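Local coordinates for protein metallo-beta-lactamase (Serratia marcescens, PDB 6K4X) that probably hydrolyses the beta-lactam ring of antibiotics with a pair of zinc ions, as a subclass B3 metallo-beta-lactamase, at residues N17-A28 / S32-T43; S110-S118 / V179-S187. All blocks are in the same frame, centred on the assembly; numbering follows the deposited sequence.

Interactions 1 and 2 come in series along the chain and lie on opposite sides of its centre, their own centres 29 Å apart and their nearest atoms about 10 Å apart without touching. Both belong to the metallo-beta-lactamase fold. Interaction 1 lies in the seven-stranded mixed sheet, where strands 18-20 and 37-40 flank strand 29-31. Interaction 2 joins the loop between helix 99-104 and strand 126-129 to the loop between strand 166-173 and helix 190-205. Both reach the neighbourhood of the zinc site from different sides of the chain: I26 of interaction 1 packs on H215, a zinc ligand, whereas Q113 and V179 of interaction 2 line the inhibitor pocket.

Interaction 1 of 2, residues N17-A28 / S32-T43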
ATOM      1  N   ASN A  17     -15.846  -4.960   6.011  1.00  6.79           N
ATOM      2  CA  ASN A  17     -14.893  -6.060   5.921  1.00  6.46           C
ATOM      3  C   ASN A  17     -13.451  -5.592   5.658  1.00  6.30           C
ATOM      4  O   ASN A  17     -12.633  -6.422   5.228  1.00  6.30           O
ATOM      5  CB  ASN A  17     -15.327  -7.060   4.850  1.00  7.69           C
ATOM      6  CG  ASN A  17     -15.407  -6.456   3.462  1.00  7.19           C
ATOM      7  OD1 ASN A  17     -15.699  -5.266   3.289  1.00  8.14           O
ATOM      8  ND2 ASN A  17     -15.196  -7.267   2.443  1.00  9.30           N
ATOM      9  N   THR A  18     -13.156  -4.308   5.896  1.00  5.54           N
ATOM     10  CA  THR A  18     -11.808  -3.785   5.790  1.00  6.07           C
ATOM     11  C   THR A  18     -11.189  -3.695   7.181  1.00  5.57           C
ATOM     12  O   THR A  18     -11.687  -2.934   8.017  1.00  6.30           O
ATOM     13  CB  THR A  18     -11.804  -2.383   5.169  1.00  5.86           C
ATOM     14  OG1 THR A  18     -12.252  -2.460   3.809  1.00  6.95           O
ATOM     15  CG2 THR A  18     -10.442  -1.740   5.189  1.00  6.22           C
ATOM     16  N   HIS A  19     -10.111  -4.440   7.385  1.00  5.81           N
ATOM     17  CA  HIS A  19      -9.456  -4.537   8.705  1.00  6.20           C
ATOM     18  C   HIS A  19      -7.993  -4.108   8.580  1.00  5.95           C
ATOM     19  O   HIS A  19      -7.304  -4.553   7.638  1.00  7.04           O
ATOM     20  CB  HIS A  19      -9.511  -5.970   9.250  1.00  6.42           C
ATOM     21  CG  HIS A  19     -10.837  -6.620   9.058  1.00  6.40           C
ATOM     22  ND1 HIS A  19     -11.928  -6.337   9.853  1.00  7.74           N
ATOM     23  CD2 HIS A  19     -11.258  -7.477   8.107  1.00  6.90           C
ATOM     24  CE1 HIS A  19     -12.955  -7.049   9.407  1.00  7.00           C
ATOM     25  NE2 HIS A  19     -12.577  -7.740   8.324  1.00  7.51           N
ATOM     26  N   TYR A  20      -7.511  -3.281   9.500  1.00  5.64           N
ATOM     27  CA  TYR A  20      -6.110  -2.982   9.597  1.00  5.44           C
ATOM     28  C   TYR A  20      -5.419  -4.109  10.359  1.00  5.49           C
ATOM     29  O   TYR A  20      -5.804  -4.414  11.483  1.00  5.84           O
ATOM     30  CB  TYR A  20      -5.898  -1.649  10.306  1.00  6.04           C
ATOM     31  CG  TYR A  20      -4.468  -1.176  10.316  1.00  5.80           C
ATOM     32  CD1 TYR A  20      -3.547  -1.668  11.228  1.00  5.90           C
ATOM     33  CD2 TYR A  20      -4.031  -0.247   9.381  1.00  6.27           C
ATOM     34  CE1 TYR A  20      -2.238  -1.217  11.221  1.00  5.65           C
ATOM     35  CE2 TYR A  20      -2.728   0.218   9.380  1.00  5.90           C
ATOM     36  CZ  TYR A  20      -1.820  -0.277  10.294  1.00  5.48           C
ATOM     37  OH  TYR A  20      -0.538   0.202  10.288  1.00  6.38           O
ATOM     38  N   VAL A  21      -4.408  -4.718   9.724  1.00  5.10           N
ATOM     39  CA  VAL A  21      -3.667  -5.816  10.290  1.00  5.14           C
ATOM     40  C   VAL A  21      -2.158  -5.569  10.222  1.00  5.71           C
ATOM     41  O   VAL A  21      -1.370  -6.496  10.429  1.00  6.08           O
ATOM     42  CB  VAL A  21      -4.034  -7.160   9.635  1.00  5.96           C
ATOM     43  CG1 VAL A  21      -5.464  -7.553   9.946  1.00  6.00           C
ATOM     44  CG2 VAL A  21      -3.758  -7.181   8.144  1.00  6.36           C
ATOM     45  N   GLY A  22      -1.739  -4.334   9.918  1.00  5.98           N
ATOM     46  CA  GLY A  22      -0.332  -4.001   9.823  1.00  5.86           C
ATOM     47  C   GLY A  22       0.340  -3.792  11.171  1.00  5.80           C
ATOM     48  O   GLY A  22      -0.148  -4.152  12.252  1.00  6.53           O
ATOM     49  N   THR A  23       1.541  -3.218  11.082  1.00  5.99           N
ATOM     50  CA  THR A  23       2.356  -2.920  12.239  1.00  6.70           C
ATOM     51  C   THR A  23       2.026  -1.512  12.729  1.00  6.59           C
ATOM     52  O   THR A  23       1.181  -0.804  12.195  1.00  7.29           O
ATOM     53  CB  THR A  23       3.839  -3.067  11.881  1.00  6.49           C
ATOM     54  OG1 THR A  23       4.084  -2.125  10.823  1.00  7.04           O
ATOM     55  CG2 THR A  23       4.206  -4.475  11.470  1.00  7.19           C
ATOM     56  N   GLY A  24       2.727  -1.084  13.781  1.00  7.25           N
ATOM     57  CA  GLY A  24       2.548   0.271  14.272  1.00  8.80           C
ATOM     58  C   GLY A  24       2.944   1.313  13.247  1.00  8.69           C
ATOM     59  O   GLY A  24       2.440   2.440  13.290  1.00 10.94           O
ATOM     60  N   GLY A  25       3.846   0.959  12.337  1.00  7.67           N
ATOM     61  CA  GLY A  25       4.419   1.924  11.431  1.00  8.32           C
ATOM     62  C   GLY A  25       4.135   1.684   9.965  1.00  6.96           C
ATOM     63  O   GLY A  25       4.431   2.572   9.161  1.00  7.82           O
ATOM     64  N   ILE A  26       3.629   0.499   9.581  1.00  6.22           N
ATOM     65  CA  ILE A  26       3.392   0.220   8.155  1.00  6.04           C
ATOM     66  C   ILE A  26       2.009  -0.393   8.008  1.00  5.51           C
ATOM     67  O   ILE A  26       1.685  -1.361   8.709  1.00  6.21           O
ATOM     68  CB  ILE A  26       4.448  -0.709   7.532  1.00  6.23           C
ATOM     69  CG1 ILE A  26       5.864  -0.130   7.626  1.00  6.89           C
ATOM     70  CG2 ILE A  26       4.084  -1.025   6.098  1.00  6.44           C
ATOM     71  CD1 ILE A  26       6.108   1.066   6.735  1.00  7.47           C
ATOM     72  N   SER A  27       1.204   0.133   7.075  1.00  5.76           N
ATOM     73  CA  SER A  27      -0.108  -0.387   6.873  1.00  5.65           C
ATOM     74  C   SER A  27      -0.072  -1.755   6.196  1.00  5.71           C
ATOM     75  O   SER A  27       0.694  -2.007   5.287  1.00  5.97           O
ATOM     76  CB  SER A  27      -0.925   0.538   6.029  1.00  5.65           C
ATOM     77  OG  SER A  27      -1.099   1.780   6.683  1.00  6.53           O
ATOM     78  N   ALA A  28      -1.015  -2.599   6.615  1.00  5.94           N
ATOM     79  CA  ALA A  28      -1.423  -3.772   5.882  1.00  6.00           C
ATOM     80  C   ALA A  28      -2.913  -3.929   6.153  1.00  6.14           C
ATOM     81  O   ALA A  28      -3.386  -3.617   7.251  1.00  6.61           O
ATOM     82  CB  ALA A  28      -0.642  -5.015   6.266  1.00  6.11           C
ATOM     83  N   SER A  32     -11.864  -9.052   3.981  1.00  6.23           N
ATOM     84  CA  SER A  32     -12.309 -10.396   4.329  1.00  6.42           C
ATOM     85  C   SER A  32     -13.606 -10.769   3.608  1.00  6.81           C
ATOM     86  O   SER A  32     -14.430  -9.919   3.267  1.00  7.11           O
ATOM     87  CB  SER A  32     -12.475 -10.561   5.808  1.00  6.61           C
ATOM     88  OG  SER A  32     -13.395  -9.612   6.318  1.00  7.12           O
ATOM     89  N   SER A  33     -13.800 -12.083   3.426  1.00  6.51           N
ATOM     90  CA  SER A  33     -15.076 -12.583   3.005  1.00  7.17           C
ATOM     91  C   SER A  33     -15.235 -14.013   3.472  1.00  7.93           C
ATOM     92  O   SER A  33     -14.266 -14.705   3.716  1.00  7.82           O
ATOM     93  CB  SER A  33     -15.262 -12.509   1.507  1.00  8.21           C
ATOM     94  OG  SER A  33     -14.807 -13.689   0.833  1.00  8.32           O
ATOM     95  N   PRO A  34     -16.475 -14.533   3.522  1.00  8.97           N
ATOM     96  CA  PRO A  34     -16.683 -15.946   3.827  1.00  9.19           C
ATOM     97  C   PRO A  34     -16.046 -16.908   2.822  1.00  9.83           C
ATOM     98  O   PRO A  34     -15.950 -18.104   3.129  1.00 11.27           O
ATOM     99  CB  PRO A  34     -18.211 -16.101   3.863  1.00 11.20           C
ATOM    100  CG  PRO A  34     -18.716 -14.704   4.142  1.00 12.14           C
ATOM    101  CD  PRO A  34     -17.743 -13.796   3.407  1.00 11.33           C
ATOM    102  N   GLN A  35     -15.664 -16.426   1.646  1.00  8.78           N
ATOM    103  CA  GLN A  35     -15.104 -17.268   0.603  1.00  9.93           C
ATOM    104  C   GLN A  35     -13.588 -17.114   0.504  1.00  9.20           C
ATOM    105  O   GLN A  35     -12.974 -17.784  -0.324  1.00 11.62           O
ATOM    106  CB  GLN A  35     -15.811 -16.980  -0.717  1.00 10.88           C
ATOM    107  CG  GLN A  35     -17.302 -17.256  -0.581  1.00 12.15           C
ATOM    108  CD  GLN A  35     -18.129 -17.160  -1.836  1.00 15.20           C
ATOM    109  OE1 GLN A  35     -17.680 -16.684  -2.870  1.00 15.59           O
ATOM    110  NE2 GLN A  35     -19.379 -17.588  -1.746  1.00 13.55           N
ATOM    111  N   GLY A  36     -12.984 -16.303   1.363  1.00  8.02           N
ATOM    112  CA  GLY A  36     -11.561 -16.072   1.335  1.00  8.81           C
ATOM    113  C   GLY A  36     -11.236 -14.592   1.311  1.00  6.77           C
ATOM    114  O   GLY A  36     -12.133 -13.737   1.133  1.00  7.24           O
ATOM    115  N   HIS A  37      -9.956 -14.280   1.552  1.00  6.17           N
ATOM    116  CA  HIS A  37      -9.532 -12.941   1.890  1.00  6.39           C
ATOM    117  C   HIS A  37      -8.423 -12.456   0.960  1.00  6.29           C
ATOM    118  O   HIS A  37      -7.696 -13.255   0.356  1.00  6.48           O
ATOM    119  CB  HIS A  37      -9.018 -12.862   3.330  1.00  7.19           C
ATOM    120  CG  HIS A  37      -9.811 -13.680   4.290  1.00  6.66           C
ATOM    121  ND1 HIS A  37     -11.182 -13.534   4.434  1.00  7.24           N
ATOM    122  CD2 HIS A  37      -9.428 -14.689   5.097  1.00  7.12           C
ATOM    123  CE1 HIS A  37     -11.586 -14.419   5.319  1.00  7.15           C
ATOM    124  NE2 HIS A  37     -10.546 -15.146   5.726  1.00  7.49           N
ATOM    125  N   ILE A  38      -8.303 -11.124   0.903  1.00  6.14           N
ATOM    126  CA  ILE A  38      -7.222 -10.452   0.199  1.00  6.53           C
ATOM    127  C   ILE A  38      -6.427  -9.662   1.231  1.00  6.10           C
ATOM    128  O   ILE A  38      -7.014  -8.915   2.013  1.00  6.80           O
ATOM    129  CB  ILE A  38      -7.778  -9.552  -0.910  1.00  6.80           C
ATOM    130  CG1 ILE A  38      -8.511 -10.401  -1.954  1.00  7.47           C
ATOM    131  CG2 ILE A  38      -6.673  -8.705  -1.528  1.00  7.50           C
ATOM    132  CD1 ILE A  38      -9.221  -9.608  -3.027  1.00  8.04           C
ATOM    133  N   LEU A  39      -5.099  -9.804   1.205  1.00  5.93           N
ATOM    134  CA  LEU A  39      -4.203  -9.022   2.038  1.00  6.31           C
ATOM    135  C   LEU A  39      -3.505  -7.990   1.169  1.00  5.88           C
ATOM    136  O   LEU A  39      -3.004  -8.344   0.092  1.00  6.62           O
ATOM    137  CB  LEU A  39      -3.174  -9.954   2.678  1.00  6.26           C
ATOM    138  CG  LEU A  39      -2.076  -9.277   3.503  1.00  6.38           C
ATOM    139  CD1 LEU A  39      -2.658  -8.601   4.735  1.00  7.85           C
ATOM    140  CD2 LEU A  39      -1.023 -10.289   3.903  1.00  8.17           C
ATOM    141  N   VAL A  40      -3.457  -6.744   1.642  1.00  5.58           N
ATOM    142  CA  VAL A  40      -2.712  -5.703   0.968  1.00  5.76           C
ATOM    143  C   VAL A  40      -1.476  -5.388   1.800  1.00  6.04           C
ATOM    144  O   VAL A  40      -1.601  -4.947   2.955  1.00  6.42           O
ATOM    145  CB  VAL A  40      -3.549  -4.430   0.760  1.00  6.90           C
ATOM    146  CG1 VAL A  40      -2.766  -3.419  -0.054  1.00  7.28           C
ATOM    147  CG2 VAL A  40      -4.886  -4.762   0.121  1.00  8.33           C
ATOM    148  N   ASP A  41      -0.318  -5.694   1.209  1.00  5.89           N
ATOM    149  CA  ASP A  41       1.037  -5.477   1.711  1.00  6.19           C
ATOM    150  C   ASP A  41       1.399  -6.472   2.821  1.00  5.87           C
ATOM    151  O   ASP A  41       0.548  -7.139   3.406  1.00  7.34           O
ATOM    152  CB  ASP A  41       1.332  -4.025   2.082  1.00  6.54           C
ATOM    153  CG  ASP A  41       1.685  -3.188   0.873  1.00  6.40           C
ATOM    154  OD1 ASP A  41       2.008  -3.768  -0.210  1.00  6.87           O
ATOM    155  OD2 ASP A  41       1.645  -1.948   1.016  1.00  6.86           O
ATOM    156  N   GLY A  42       2.709  -6.576   3.081  1.00  6.58           N
ATOM    157  CA  GLY A  42       3.246  -7.509   4.052  1.00  6.49           C
ATOM    158  C   GLY A  42       4.009  -6.864   5.196  1.00  6.47           C
ATOM    159  O   GLY A  42       4.393  -7.572   6.137  1.00  6.80           O
ATOM    160  N   THR A  43       4.243  -5.549   5.139  1.00  6.90           N
ATOM    161  CA  THR A  43       5.149  -4.855   6.067  1.00  6.69           C
ATOM    162  C   THR A  43       6.566  -5.409   5.884  1.00  6.89           C
ATOM    163  O   THR A  43       6.954  -5.744   4.769  1.00  7.13           O
ATOM    164  CB  THR A  43       4.631  -4.806   7.520  1.00  6.54           C
ATOM    165  OG1 THR A  43       4.933  -5.984   8.286  1.00  6.57           O
ATOM    166  CG2 THR A  43       3.147  -4.506   7.565  1.00  7.37           C
TER
HETATM  167  O   HOH W   1       2.276  -0.712   3.317  1.00  7.67           O
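N17 and S32 are joined by two reciprocal bonds: S32 N donates to N17 O (3.0 Å), and N17 ND2 donates to S32 O over 2.9 Å at an N-H...O angle of 168°. Both donors lie in the plane of the carbonyl they reach, and S32 O also lies almost in the amide plane of N17, so the amide is held flat; its OD1 is satisfied by S161. S32 turns its hydroxyl to the edge of the H19 ring, where S32 OG and H19 NE2 are 2.9 Å apart in a hydrogen bond that either could donate. With H19 ND1 bonded to T13, the imidazole is held at both nitrogens, which fixes its rotation.

At the other end T43 packs against the loop 21-28, closed by the backbone bonds V21 N to A28 O and T23 N to I26 O. Its methyl stands anti to its own carbonyl carbon (chi1 84°), which puts CG2 among I26 CG2 (3.9 Å), I26 O and A28 CB. The I26 and T43 side chains slide past each other in opposite directions; I26 also packs on the zinc ligand H215, its side chain about 5 Å from a zinc ion. T23 and T43 meet tip to tip, T23 CG2 lying 3.6 Å from T43 OG1, which donates to G42 O from 18° out of the carbonyl plane. T23 OG1 accepts from I26 N in an ST motif and bonds also to W5 O.

Between the ends, V21 CG2 approaches L39 CD1 at 3.9 Å, and A28 CA makes a CH...O contact of 3.2 Å with V40 O. A water bridges S27 O and D41 OD2; the latter also bonds to T71.

In this meander of the metallo-beta-lactamase fold, strand 29-31 lies between strands 18-20 and 37-40, antiparallel to both, so the segments meet mainly beyond its ends. F172 of strand 166-173 touches S27, V40 and D41, and L140 of strand 140-146 touches N17 and S33.

Interaction 2 of 2, residues S110-S118 / V179-S187; sequences SDPQFGSLS and VSADSYRFS. With D0U (4-azanyl-2-sulfanyl-benzoic acid), chain E.
P112 lies on the ring of Y184 where two active-site loops of the metallo-beta-lactamase fold meet, in a CH-pi contact over the ring face: P112 CA is 3.7 Å from the Y184 ring centroid and 9° off the normal. Y184 reaches this position with CG anti to its backbone N (chi1 -171°), which lays proline and phenol side by side, pointing the same way. P112 CB adds contacts to Y184 CE2 (3.6 Å) and F186 CZ (3.8 Å); Y184 CE2 in turn sits over the face of the F186 ring, and V192 of helix 190-205 packs against all three residues.

One backbone bond joins the loops, A181 N to P112 O at 3.1 Å, with the donor tilted out of the carbonyl plane. The 110-118 loop is shaped from within by an Asx turn, D111 OD1 accepting from Q113 N, while D111 OD2 bonds to the zinc ligand H74.

Q113 sends an extended side chain obliquely across V179. At chi1 52°, V179 CG1 stands between backbone N and carbonyl carbon, 3.5 Å from Q113 NE2, and CG2, anti to N, faces the inhibitor. S175 and T177 hydrogen-bond this ligand, whose amino N1 lies 3.5 Å from Q113 OE1 and 3.6 Å from V179 CG2.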
ATOM      1  N   SER A 110      16.752   1.847 -11.953  1.00 10.17           N
ATOM      2  CA  SER A 110      15.774   2.879 -12.286  1.00 12.26           C
ATOM      3  C   SER A 110      15.179   3.519 -11.027  1.00  9.44           C
ATOM      4  O   SER A 110      14.589   4.581 -11.108  1.00 10.94           O
ATOM      5  CB  SER A 110      14.660   2.321 -13.145  1.00 14.38           C
ATOM      6  OG  SER A 110      14.096   1.172 -12.537  1.00 22.42           O
ATOM      7  N   ASP A 111      15.243   2.822  -9.883  1.00  8.99           N
ATOM      8  CA  ASP A 111      14.631   3.347  -8.653  1.00  7.89           C
ATOM      9  C   ASP A 111      15.440   4.548  -8.192  1.00  7.87           C
ATOM     10  O   ASP A 111      16.652   4.444  -8.053  1.00  8.18           O
ATOM     11  CB  ASP A 111      14.597   2.249  -7.601  1.00  7.96           C
ATOM     12  CG  ASP A 111      13.776   2.587  -6.370  1.00  7.39           C
ATOM     13  OD1 ASP A 111      13.989   3.657  -5.777  1.00  7.64           O
ATOM     14  OD2 ASP A 111      12.932   1.746  -6.015  1.00  7.75           O
ATOM     15  N   PRO A 112      14.822   5.723  -7.949  1.00  8.04           N
ATOM     16  CA  PRO A 112      15.586   6.873  -7.470  1.00  7.57           C
ATOM     17  C   PRO A 112      16.418   6.590  -6.214  1.00  6.69           C
ATOM     18  O   PRO A 112      17.452   7.220  -6.027  1.00  7.47           O
ATOM     19  CB  PRO A 112      14.503   7.912  -7.175  1.00  8.35           C
ATOM     20  CG  PRO A 112      13.395   7.566  -8.160  1.00  9.60           C
ATOM     21  CD  PRO A 112      13.413   6.055  -8.212  1.00  8.66           C
ATOM     22  N   GLN A 113      15.976   5.659  -5.358  1.00  7.03           N
ATOM     23  CA  GLN A 113      16.725   5.310  -4.164  1.00  7.04           C
ATOM     24  C   GLN A 113      17.823   4.275  -4.413  1.00  7.24           C
ATOM     25  O   GLN A 113      18.542   3.925  -3.468  1.00  8.09           O
ATOM     26  CB  GLN A 113      15.775   4.831  -3.068  1.00  6.61           C
ATOM     27  CG  GLN A 113      14.900   5.930  -2.508  1.00  7.33           C
ATOM     28  CD  GLN A 113      14.037   5.398  -1.394  1.00  7.31           C
ATOM     29  OE1 GLN A 113      14.488   5.248  -0.258  1.00  9.22           O
ATOM     30  NE2 GLN A 113      12.801   5.034  -1.691  1.00  8.06           N
ATOM     31  N   PHE A 114      17.978   3.768  -5.630  1.00  7.01           N
ATOM     32  CA  PHE A 114      18.995   2.766  -5.895  1.00  7.72           C
ATOM     33  C   PHE A 114      20.368   3.277  -5.453  1.00  8.15           C
ATOM     34  O   PHE A 114      20.792   4.400  -5.792  1.00  9.25           O
ATOM     35  CB  PHE A 114      19.044   2.435  -7.384  1.00  7.99           C
ATOM     36  CG  PHE A 114      19.999   1.327  -7.731  1.00  8.65           C
ATOM     37  CD1 PHE A 114      19.615   0.001  -7.593  1.00 10.09           C
ATOM     38  CD2 PHE A 114      21.266   1.609  -8.207  1.00  9.96           C
ATOM     39  CE1 PHE A 114      20.485  -1.026  -7.940  1.00 11.47           C
ATOM     40  CE2 PHE A 114      22.141   0.577  -8.516  1.00 10.79           C
ATOM     41  CZ  PHE A 114      21.748  -0.735  -8.392  1.00 11.90           C
ATOM     42  N   GLY A 115      21.054   2.427  -4.689  1.00  8.71           N
ATOM     43  CA  GLY A 115      22.314   2.776  -4.026  1.00 10.51           C
ATOM     44  C   GLY A 115      22.134   2.867  -2.526  1.00 11.14           C
ATOM     45  O   GLY A 115      23.120   2.787  -1.765  1.00 14.47           O
ATOM     46  N   SER A 116      20.885   3.039  -2.083  1.00 10.09           N
ATOM     47  CA  SER A 116      20.594   3.309  -0.688  0.50  9.86           C
ATOM     48  C   SER A 116      19.526   2.355  -0.139  1.00 10.47           C
ATOM     49  O   SER A 116      19.159   2.452   1.026  1.00 13.67           O
ATOM     50  CB  SER A 116      20.194   4.752  -0.479  0.50  9.24           C
ATOM     51  OG  SER A 116      18.893   5.004  -0.995  0.50  8.83           O
ATOM     52  N   LEU A 117      19.055   1.401  -0.947  1.00  9.54           N
ATOM     53  CA  LEU A 117      17.970   0.512  -0.523  1.00  9.39           C
ATOM     54  C   LEU A 117      18.538  -0.768   0.083  1.00  9.73           C
ATOM     55  O   LEU A 117      19.588  -1.248  -0.355  1.00 12.87           O
ATOM     56  CB  LEU A 117      17.065   0.163  -1.707  1.00  8.75           C
ATOM     57  CG  LEU A 117      16.262   1.332  -2.264  1.00  8.43           C
ATOM     58  CD1 LEU A 117      15.764   1.028  -3.672  1.00  9.42           C
ATOM     59  CD2 LEU A 117      15.109   1.673  -1.331  1.00  9.71           C
ATOM     60  N   SER A 118      17.796  -1.338   1.032  1.00  9.75           N
ATOM     61  CA  SER A 118      18.144  -2.629   1.586  1.00  9.80           C
ATOM     62  C   SER A 118      17.313  -3.706   0.892  1.00  8.24           C
ATOM     63  O   SER A 118      16.111  -3.553   0.683  1.00  9.31           O
ATOM     64  CB  SER A 118      17.931  -2.663   3.071  1.00 13.56           C
ATOM     65  OG  SER A 118      18.746  -1.692   3.718  1.00 19.97           O
ATOM     66  N   VAL A 179      11.946  10.698  -3.324  1.00  7.71           N
ATOM     67  CA  VAL A 179      13.069  10.492  -2.379  1.00  7.52           C
ATOM     68  C   VAL A 179      14.144   9.745  -3.158  1.00  7.72           C
ATOM     69  O   VAL A 179      13.854   8.994  -4.065  1.00  8.83           O
ATOM     70  CB  VAL A 179      12.603   9.726  -1.127  1.00  8.83           C
ATOM     71  CG1 VAL A 179      11.884   8.450  -1.502  1.00  9.68           C
ATOM     72  CG2 VAL A 179      13.687   9.390  -0.110  1.00 11.25           C
ATOM     73  N   SER A 180      15.411   9.989  -2.846  1.00  7.70           N
ATOM     74  CA  SER A 180      16.452   9.381  -3.662  1.00  7.99           C
ATOM     75  C   SER A 180      17.733   9.186  -2.870  1.00  7.68           C
ATOM     76  O   SER A 180      17.917   9.734  -1.797  1.00  8.58           O
ATOM     77  CB  SER A 180      16.740  10.217  -4.871  1.00  8.37           C
ATOM     78  OG  SER A 180      17.505  11.378  -4.528  1.00  8.00           O
ATOM     79  N   ALA A 181      18.643   8.447  -3.498  1.00  7.87           N
ATOM     80  CA  ALA A 181      20.042   8.427  -3.095  1.00  8.15           C
ATOM     81  C   ALA A 181      20.654   9.815  -3.324  1.00  8.54           C
ATOM     82  O   ALA A 181      20.184  10.598  -4.138  1.00  8.10           O
ATOM     83  CB  ALA A 181      20.801   7.389  -3.895  1.00  8.55           C
ATOM     84  N   ASP A 182      21.771  10.074  -2.643  1.00  9.58           N
ATOM     85  CA  ASP A 182      22.488  11.337  -2.749  1.00  9.56           C
ATOM     86  C   ASP A 182      22.940  11.592  -4.194  1.00  9.44           C
ATOM     87  O   ASP A 182      23.068  12.753  -4.599  1.00  9.87           O
ATOM     88  CB  ASP A 182      23.694  11.357  -1.803  1.00 11.70           C
ATOM     89  CG  ASP A 182      23.300  11.565  -0.352  1.00 15.95           C
ATOM     90  OD1 ASP A 182      22.153  11.975  -0.109  1.00 14.17           O
ATOM     91  OD2 ASP A 182      24.146  11.318   0.536  1.00 22.70           O
ATOM     92  N   SER A 183      23.217  10.537  -4.963  1.00  9.25           N
ATOM     93  CA  SER A 183      23.774  10.647  -6.311  1.00  9.19           C
ATOM     94  C   SER A 183      22.712  10.897  -7.386  1.00  9.74           C
ATOM     95  O   SER A 183      23.057  10.951  -8.557  1.00 10.91           O
ATOM     96  CB  SER A 183      24.546   9.386  -6.607  1.00  9.93           C
ATOM     97  OG  SER A 183      23.673   8.271  -6.482  1.00 10.75           O
ATOM     98  N   TYR A 184      21.430  10.993  -7.007  1.00  8.43           N
ATOM     99  CA  TYR A 184      20.344  11.044  -7.991  1.00  7.95           C
ATOM    100  C   TYR A 184      19.749  12.448  -8.118  1.00  7.30           C
ATOM    101  O   TYR A 184      19.437  13.092  -7.103  1.00  9.10           O
ATOM    102  CB  TYR A 184      19.235  10.104  -7.550  1.00  8.22           C
ATOM    103  CG  TYR A 184      18.138   9.870  -8.549  1.00  7.77           C
ATOM    104  CD1 TYR A 184      18.252   8.853  -9.465  1.00  8.35           C
ATOM    105  CD2 TYR A 184      16.975  10.615  -8.528  1.00  8.13           C
ATOM    106  CE1 TYR A 184      17.241   8.587 -10.368  1.00  7.99           C
ATOM    107  CE2 TYR A 184      15.945  10.339  -9.397  1.00  8.41           C
ATOM    108  CZ  TYR A 184      16.077   9.327 -10.324  1.00  8.24           C
ATOM    109  OH  TYR A 184      15.035   9.068 -11.187  1.00  8.46           O
ATOM    110  N   ARG A 185      19.554  12.884  -9.361  1.00  7.00           N
ATOM    111  CA  ARG A 185      18.942  14.167  -9.654  1.00  6.58           C
ATOM    112  C   ARG A 185      17.616  13.934 -10.375  1.00  6.96           C
ATOM    113  O   ARG A 185      17.597  13.473 -11.534  1.00  7.54           O
ATOM    114  CB  ARG A 185      19.921  15.003 -10.485  1.00  7.15           C
ATOM    115  CG  ARG A 185      19.442  16.416 -10.751  1.00  8.08           C
ATOM    116  CD  ARG A 185      20.543  17.292 -11.306  1.00  8.31           C
ATOM    117  NE  ARG A 185      20.201  18.710 -11.229  1.00  9.04           N
ATOM    118  CZ  ARG A 185      19.690  19.447 -12.199  1.00  9.26           C
ATOM    119  NH1 ARG A 185      19.332  20.686 -11.931  1.00 10.58           N
ATOM    120  NH2 ARG A 185      19.488  18.944 -13.405  1.00 10.77           N
ATOM    121  N   PHE A 186      16.506  14.303  -9.734  1.00  7.31           N
ATOM    122  CA  PHE A 186      15.207  14.094 -10.353  1.00  7.56           C
ATOM    123  C   PHE A 186      15.115  14.887 -11.655  1.00  8.26           C
ATOM    124  O   PHE A 186      14.489  14.411 -12.611  1.00  9.08           O
ATOM    125  CB  PHE A 186      14.066  14.521  -9.428  1.00  7.27           C
ATOM    126  CG  PHE A 186      13.677  13.440  -8.462  1.00  6.86           C
ATOM    127  CD1 PHE A 186      12.720  12.499  -8.806  1.00  6.87           C
ATOM    128  CD2 PHE A 186      14.300  13.334  -7.224  1.00  7.06           C
ATOM    129  CE1 PHE A 186      12.411  11.455  -7.948  1.00  7.85           C
ATOM    130  CE2 PHE A 186      13.948  12.319  -6.350  1.00  7.37           C
ATOM    131  CZ  PHE A 186      13.012  11.376  -6.714  1.00  7.67           C
ATOM    132  N   SER A 187      15.706  16.081 -11.677  1.00  7.75           N
ATOM    133  CA  SER A 187      15.636  16.952 -12.825  1.00  8.71           C
ATOM    134  C   SER A 187      16.296  16.322 -14.059  1.00  8.90           C
ATOM    135  O   SER A 187      16.116  16.836 -15.170  1.00 11.73           O
ATOM    136  CB  SER A 187      16.245  18.292 -12.508  1.00  8.26           C
ATOM    137  OG  SER A 187      15.542  18.969 -11.480  1.00  9.25           O
TER
HETATM  138  O2  D0U E 304       7.125   4.803   1.141  1.00  6.85           O
HETATM  139  C7  D0U E 304       7.653   5.936   1.191  1.00  6.52           C
HETATM  140  O1  D0U E 304       6.996   6.992   0.960  1.00  7.73           O
HETATM  141  C3  D0U E 304       9.097   6.100   1.506  1.00  6.68           C
HETATM  142  C2  D0U E 304       9.524   7.427   1.785  1.00  7.58           C
HETATM  143  C4  D0U E 304      10.018   5.038   1.552  1.00  6.72           C
HETATM  144  S1  D0U E 304       9.735   3.364   1.370  1.00  6.27           S
HETATM  145  C5  D0U E 304      11.361   5.368   1.842  1.00  7.61           C
HETATM  146  C6  D0U E 304      11.787   6.673   2.098  1.00  8.26           C
HETATM  147  N1  D0U E 304      13.111   6.949   2.416  1.00 11.20           N
HETATM  148  C1  D0U E 304      10.862   7.678   2.090  1.00  8.04           C
HETATM  149  O   HOH W   2      15.397   6.715 -12.663  1.00 11.10           O